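Local coordinates for endo-beta-1,4-glucanase (cellulase B) (Bacillus halodurans, PDB 4V2X), which probably hydrolyses beta-glucan chains such as xyloglucan and mixed-linkage glucans, as a family 5 glycoside hydrolase carrying Ig-like and CBM46 modules, at residues L485-I497 against Y572-A585. Residues are numbered along the deposited sequence; the frame is centred on the assembly and turned at random.
Sequences LQSTQGHVSNFSI and YTIIKNGNQVTGIA
Thr488 and Gly490 pair with Gly583 and Val581 in an antiparallel ladder that joins two beta hairpins, 485-497 and 572-585, within the antiparallel sheet of the C-terminal CBM46 module. Both are hydrogen-bonded pairs, with two backbone bonds each; Gly490 N lies 2.8 Å from Val581 O. Val492 N extends the ladder to Asn579 O, at the turn of the second hairpin. Gln489 and Thr582 form a non-hydrogen-bonded pair, yet their side chains meet: Thr582 OG1 donates to Gln489 OE1 at 3.0 Å, approaching from above the amide carbonyl plane.

Apolar packing fills the other face of the sheet. Val581 CG1 sits over one face of the Phe495 ring, 3.8 Å from its centroid, a CH-pi contact, while Val581 CG2 meets Val492 CG1. Phe550 of helix 547-551 packs on both valines. Tyr572 carries its ring across strand 580-585 to the first hairpin, CG anti to the backbone N (chi1 -167°): Ile497 CD1 lies over one face, 3.9 Å from the centroid, and Leu485 CB touches Tyr572 CD1 at 3.7 Å. Tyr572 OH reaches past Gly583, where any CB would strike it, and donates to Gln486 O at 2.7 Å. A phenylalanine in place of Tyr572 would probably leave Gln486 O without this donor and the ring without its polar tether to the first hairpin.

Where the ladder ends, Ser487 OG, turned beside its own backbone N (chi1 -63°), takes a nearly straight bond from Ala585 N, 2.9 Å long with 175° at the hydrogen; a water donating to Ala585 O touches the same OG weakly.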
loop_
_atom_site.group_PDB
_atom_site.type_symbol
_atom_site.label_atom_id
_atom_site.label_comp_id
_atom_site.label_asym_id
_atom_site.label_seq_id
_atom_site.Cartn_x
_atom_site.Cartn_y
_atom_site.Cartn_z
ATOM N N LEU A 485 43.092 -14.346 37.093
ATOM C CA LEU A 485 42.592 -15.545 36.435
ATOM C C LEU A 485 43.686 -16.597 36.457
ATOM O O LEU A 485 44.880 -16.269 36.485
ATOM C CB LEU A 485 42.190 -15.236 34.992
ATOM C CG LEU A 485 41.096 -14.180 34.843
ATOM C CD1 LEU A 485 40.879 -13.850 33.375
ATOM C CD2 LEU A 485 39.794 -14.625 35.486
ATOM N N GLN A 486 43.283 -17.861 36.441
ATOM C CA GLN A 486 44.248 -18.946 36.527
ATOM C C GLN A 486 44.227 -19.822 35.288
ATOM O O GLN A 486 43.184 -20.014 34.657
ATOM C CB GLN A 486 43.988 -19.798 37.770
ATOM C CG GLN A 486 43.903 -19.016 39.072
ATOM C CD GLN A 486 45.226 -18.395 39.495
ATOM O OE1 GLN A 486 46.250 -18.564 38.838
ATOM N NE2 GLN A 486 45.206 -17.668 40.604
ATOM N N SER A 487 45.407 -20.336 34.956
ATOM C CA SER A 487 45.565 -21.323 33.898
ATOM C C SER A 487 44.734 -22.550 34.216
ATOM O O SER A 487 44.496 -22.867 35.380
ATOM C CB SER A 487 47.031 -21.700 33.751
ATOM O OG SER A 487 47.812 -20.586 33.348
ATOM N N THR A 488 44.269 -23.232 33.180
ATOM C CA THR A 488 43.405 -24.386 33.367
ATOM C C THR A 488 43.299 -25.176 32.070
ATOM O O THR A 488 43.830 -24.771 31.038
ATOM C CB THR A 488 42.000 -23.959 33.844
ATOM O OG1 THR A 488 41.286 -25.099 34.345
ATOM C CG2 THR A 488 41.204 -23.285 32.721
ATOM N N GLN A 489 42.619 -26.312 32.140
ATOM C CA GLN A 489 42.347 -27.116 30.962
ATOM C C GLN A 489 40.945 -27.687 31.111
ATOM O O GLN A 489 40.551 -28.093 32.209
ATOM C CB GLN A 489 43.403 -28.214 30.811
ATOM C CG GLN A 489 43.424 -28.881 29.441
ATOM C CD GLN A 489 44.811 -29.353 29.012
ATOM O OE1 GLN A 489 45.752 -28.554 28.918
ATOM N NE2 GLN A 489 44.942 -30.651 28.733
ATOM N N GLY A 490 40.183 -27.692 30.022
ATOM C CA GLY A 490 38.793 -28.122 30.076
ATOM C C GLY A 490 38.176 -28.446 28.730
ATOM O O GLY A 490 38.871 -28.532 27.718
ATOM N N HIS A 491 36.859 -28.627 28.740
ATOM C CA HIS A 491 36.083 -29.045 27.578
ATOM C C HIS A 491 35.136 -27.908 27.183
ATOM O O HIS A 491 34.687 -27.150 28.040
ATOM C CB HIS A 491 35.303 -30.314 27.947
ATOM C CG HIS A 491 34.556 -30.936 26.809
ATOM N ND1 HIS A 491 33.209 -30.731 26.606
ATOM C CD2 HIS A 491 34.955 -31.793 25.840
ATOM C CE1 HIS A 491 32.815 -31.416 25.548
ATOM N NE2 HIS A 491 33.855 -32.071 25.065
ATOM N N VAL A 492 34.827 -27.793 25.895
ATOM C CA VAL A 492 33.992 -26.684 25.399
ATOM C C VAL A 492 32.584 -26.618 25.996
ATOM O O VAL A 492 31.963 -25.555 26.005
ATOM C CB VAL A 492 33.855 -26.683 23.857
ATOM C CG1 VAL A 492 35.200 -26.413 23.195
ATOM C CG2 VAL A 492 33.224 -27.976 23.345
ATOM N N SER A 493 32.069 -27.752 26.459
ATOM C CA SER A 493 30.720 -27.815 27.018
ATOM C C SER A 493 30.622 -27.267 28.436
ATOM O O SER A 493 29.532 -26.961 28.899
ATOM C CB SER A 493 30.196 -29.254 26.992
ATOM O OG SER A 493 30.841 -30.043 27.976
ATOM N N ASN A 494 31.754 -27.150 29.130
ATOM C CA ASN A 494 31.749 -26.769 30.532
ATOM C C ASN A 494 33.073 -26.130 30.934
ATOM O O ASN A 494 33.723 -26.564 31.883
ATOM C CB ASN A 494 31.463 -28.015 31.380
ATOM C CG ASN A 494 31.323 -27.706 32.851
ATOM O OD1 ASN A 494 30.743 -26.690 33.234
ATOM N ND2 ASN A 494 31.857 -28.590 33.690
ATOM N N PHE A 495 33.469 -25.091 30.204
ATOM C CA PHE A 495 34.763 -24.458 30.422
ATOM C C PHE A 495 34.661 -23.286 31.395
ATOM O O PHE A 495 33.980 -22.300 31.113
ATOM C CB PHE A 495 35.364 -23.969 29.108
ATOM C CG PHE A 495 36.787 -23.516 29.241
ATOM C CD1 PHE A 495 37.816 -24.438 29.265
ATOM C CD2 PHE A 495 37.097 -22.168 29.371
ATOM C CE1 PHE A 495 39.130 -24.029 29.406
ATOM C CE2 PHE A 495 38.413 -21.750 29.503
ATOM C CZ PHE A 495 39.430 -22.683 29.525
ATOM N N SER A 496 35.361 -23.403 32.521
ATOM C CA SER A 496 35.403 -22.358 33.545
ATOM C C SER A 496 36.846 -21.982 33.844
ATOM O O SER A 496 37.672 -22.855 34.122
ATOM C CB SER A 496 34.745 -22.845 34.842
ATOM O OG SER A 496 33.339 -22.932 34.695
ATOM N N ILE A 497 37.145 -20.690 33.790
ATOM C CA ILE A 497 38.440 -20.175 34.224
ATOM C C ILE A 497 38.363 -19.887 35.728
ATOM O O ILE A 497 37.499 -19.121 36.165
ATOM C CB ILE A 497 38.821 -18.887 33.465
ATOM C CG1 ILE A 497 38.880 -19.148 31.955
ATOM C CG2 ILE A 497 40.162 -18.356 33.957
ATOM C CD1 ILE A 497 38.911 -17.891 31.116
ATOM N N TYR A 572 44.084 -12.955 28.860
ATOM C CA TYR A 572 44.088 -14.398 29.078
ATOM C C TYR A 572 44.167 -15.050 27.713
ATOM O O TYR A 572 43.647 -14.514 26.736
ATOM C CB TYR A 572 42.817 -14.814 29.813
ATOM C CG TYR A 572 42.800 -16.216 30.385
ATOM C CD1 TYR A 572 43.318 -16.483 31.652
ATOM C CD2 TYR A 572 42.212 -17.269 29.686
ATOM C CE1 TYR A 572 43.273 -17.759 32.190
ATOM C CE2 TYR A 572 42.168 -18.549 30.217
ATOM C CZ TYR A 572 42.703 -18.789 31.464
ATOM O OH TYR A 572 42.654 -20.052 31.997
ATOM N N THR A 573 44.830 -16.198 27.643
ATOM C CA THR A 573 44.948 -16.927 26.400
ATOM C C THR A 573 44.201 -18.250 26.481
ATOM O O THR A 573 44.301 -18.975 27.474
ATOM C CB THR A 573 46.425 -17.175 26.059
ATOM O OG1 THR A 573 47.088 -15.911 25.935
ATOM C CG2 THR A 573 46.565 -17.955 24.751
ATOM N N ILE A 574 43.449 -18.557 25.431
ATOM C CA ILE A 574 42.915 -19.903 25.261
ATOM C C ILE A 574 43.430 -20.521 23.968
ATOM O O ILE A 574 43.595 -19.843 22.953
ATOM C CB ILE A 574 41.374 -19.971 25.323
ATOM C CG1 ILE A 574 40.739 -18.989 24.341
ATOM C CG2 ILE A 574 40.892 -19.693 26.740
ATOM C CD1 ILE A 574 39.268 -19.225 24.090
ATOM N N ILE A 575 43.714 -21.816 24.038
ATOM C CA ILE A 575 44.114 -22.596 22.878
ATOM C C ILE A 575 43.063 -23.684 22.731
ATOM O O ILE A 575 42.851 -24.479 23.648
ATOM C CB ILE A 575 45.524 -23.195 23.039
ATOM C CG1 ILE A 575 46.549 -22.069 23.209
ATOM C CG2 ILE A 575 45.883 -24.046 21.823
ATOM C CD1 ILE A 575 47.953 -22.534 23.512
ATOM N N LYS A 576 42.391 -23.683 21.586
ATOM C CA LYS A 576 41.342 -24.649 21.294
ATOM C C LYS A 576 41.898 -25.714 20.352
ATOM O O LYS A 576 42.462 -25.398 19.304
ATOM C CB LYS A 576 40.146 -23.955 20.650
ATOM C CG LYS A 576 38.955 -24.860 20.361
ATOM C CD LYS A 576 37.857 -24.098 19.643
ATOM C CE LYS A 576 36.584 -24.919 19.536
ATOM N NZ LYS A 576 36.737 -26.075 18.614
ATOM N N ASN A 577 41.737 -26.972 20.750
ATOM C CA ASN A 577 42.106 -28.126 19.940
ATOM C C ASN A 577 40.931 -29.089 19.994
ATOM O O ASN A 577 40.791 -29.845 20.950
ATOM C CB ASN A 577 43.362 -28.799 20.505
ATOM C CG ASN A 577 44.651 -28.074 20.131
ATOM O OD1 ASN A 577 45.423 -27.652 20.999
ATOM N ND2 ASN A 577 44.899 -27.944 18.834
ATOM N N GLY A 578 40.074 -29.047 18.983
ATOM C CA GLY A 578 38.824 -29.802 19.011
ATOM C C GLY A 578 37.919 -29.312 20.125
ATOM O O GLY A 578 37.733 -28.110 20.296
ATOM N N ASN A 579 37.373 -30.239 20.905
ATOM C CA ASN A 579 36.521 -29.878 22.034
ATOM C C ASN A 579 37.306 -29.587 23.317
ATOM O O ASN A 579 36.706 -29.297 24.354
ATOM C CB ASN A 579 35.495 -30.983 22.293
ATOM C CG ASN A 579 34.481 -31.108 21.174
ATOM O OD1 ASN A 579 34.101 -30.121 20.552
ATOM N ND2 ASN A 579 34.026 -32.326 20.923
ATOM N N GLN A 580 38.634 -29.663 23.246
ATOM C CA GLN A 580 39.488 -29.413 24.392
ATOM C C GLN A 580 40.058 -27.995 24.352
ATOM O O GLN A 580 40.480 -27.498 23.300
ATOM C CB GLN A 580 40.624 -30.437 24.447
ATOM C CG GLN A 580 40.160 -31.892 24.499
ATOM C CD GLN A 580 39.252 -32.213 25.688
ATOM O OE1 GLN A 580 39.406 -31.658 26.778
ATOM N NE2 GLN A 580 38.305 -33.128 25.480
ATOM N N VAL A 581 40.076 -27.360 25.516
ATOM C CA VAL A 581 40.508 -25.982 25.634
ATOM C C VAL A 581 41.533 -25.867 26.751
ATOM O O VAL A 581 41.302 -26.326 27.874
ATOM C CB VAL A 581 39.316 -25.055 25.927
ATOM C CG1 VAL A 581 39.766 -23.597 25.965
ATOM C CG2 VAL A 581 38.222 -25.265 24.892
ATOM N N THR A 582 42.666 -25.261 26.422
ATOM C CA THR A 582 43.690 -24.927 27.389
ATOM C C THR A 582 43.617 -23.427 27.645
ATOM O O THR A 582 43.584 -22.639 26.708
ATOM C CB THR A 582 45.084 -25.291 26.857
ATOM O OG1 THR A 582 45.153 -26.710 26.661
ATOM C CG2 THR A 582 46.186 -24.865 27.823
ATOM N N GLY A 583 43.580 -23.056 28.919
ATOM C CA GLY A 583 43.605 -21.662 29.343
ATOM C C GLY A 583 44.947 -21.342 29.966
ATOM O O GLY A 583 45.473 -22.126 30.765
ATOM N N ILE A 584 45.513 -20.196 29.597
ATOM C CA ILE A 584 46.820 -19.782 30.094
ATOM C C ILE A 584 46.727 -18.364 30.640
ATOM O O ILE A 584 46.442 -17.424 29.899
ATOM C CB ILE A 584 47.902 -19.832 28.998
ATOM C CG1 ILE A 584 47.992 -21.235 28.387
ATOM C CG2 ILE A 584 49.252 -19.419 29.569
ATOM C CD1 ILE A 584 48.759 -21.282 27.085
ATOM N N ALA A 585 46.984 -18.220 31.936
ATOM C CA ALA A 585 46.910 -16.920 32.599
ATOM C C ALA A 585 48.058 -15.998 32.193
ATOM O O ALA A 585 49.115 -16.455 31.756
ATOM C CB ALA A 585 46.900 -17.104 34.106
HETATM O O HOH W 1 50.497 -18.576 33.210
#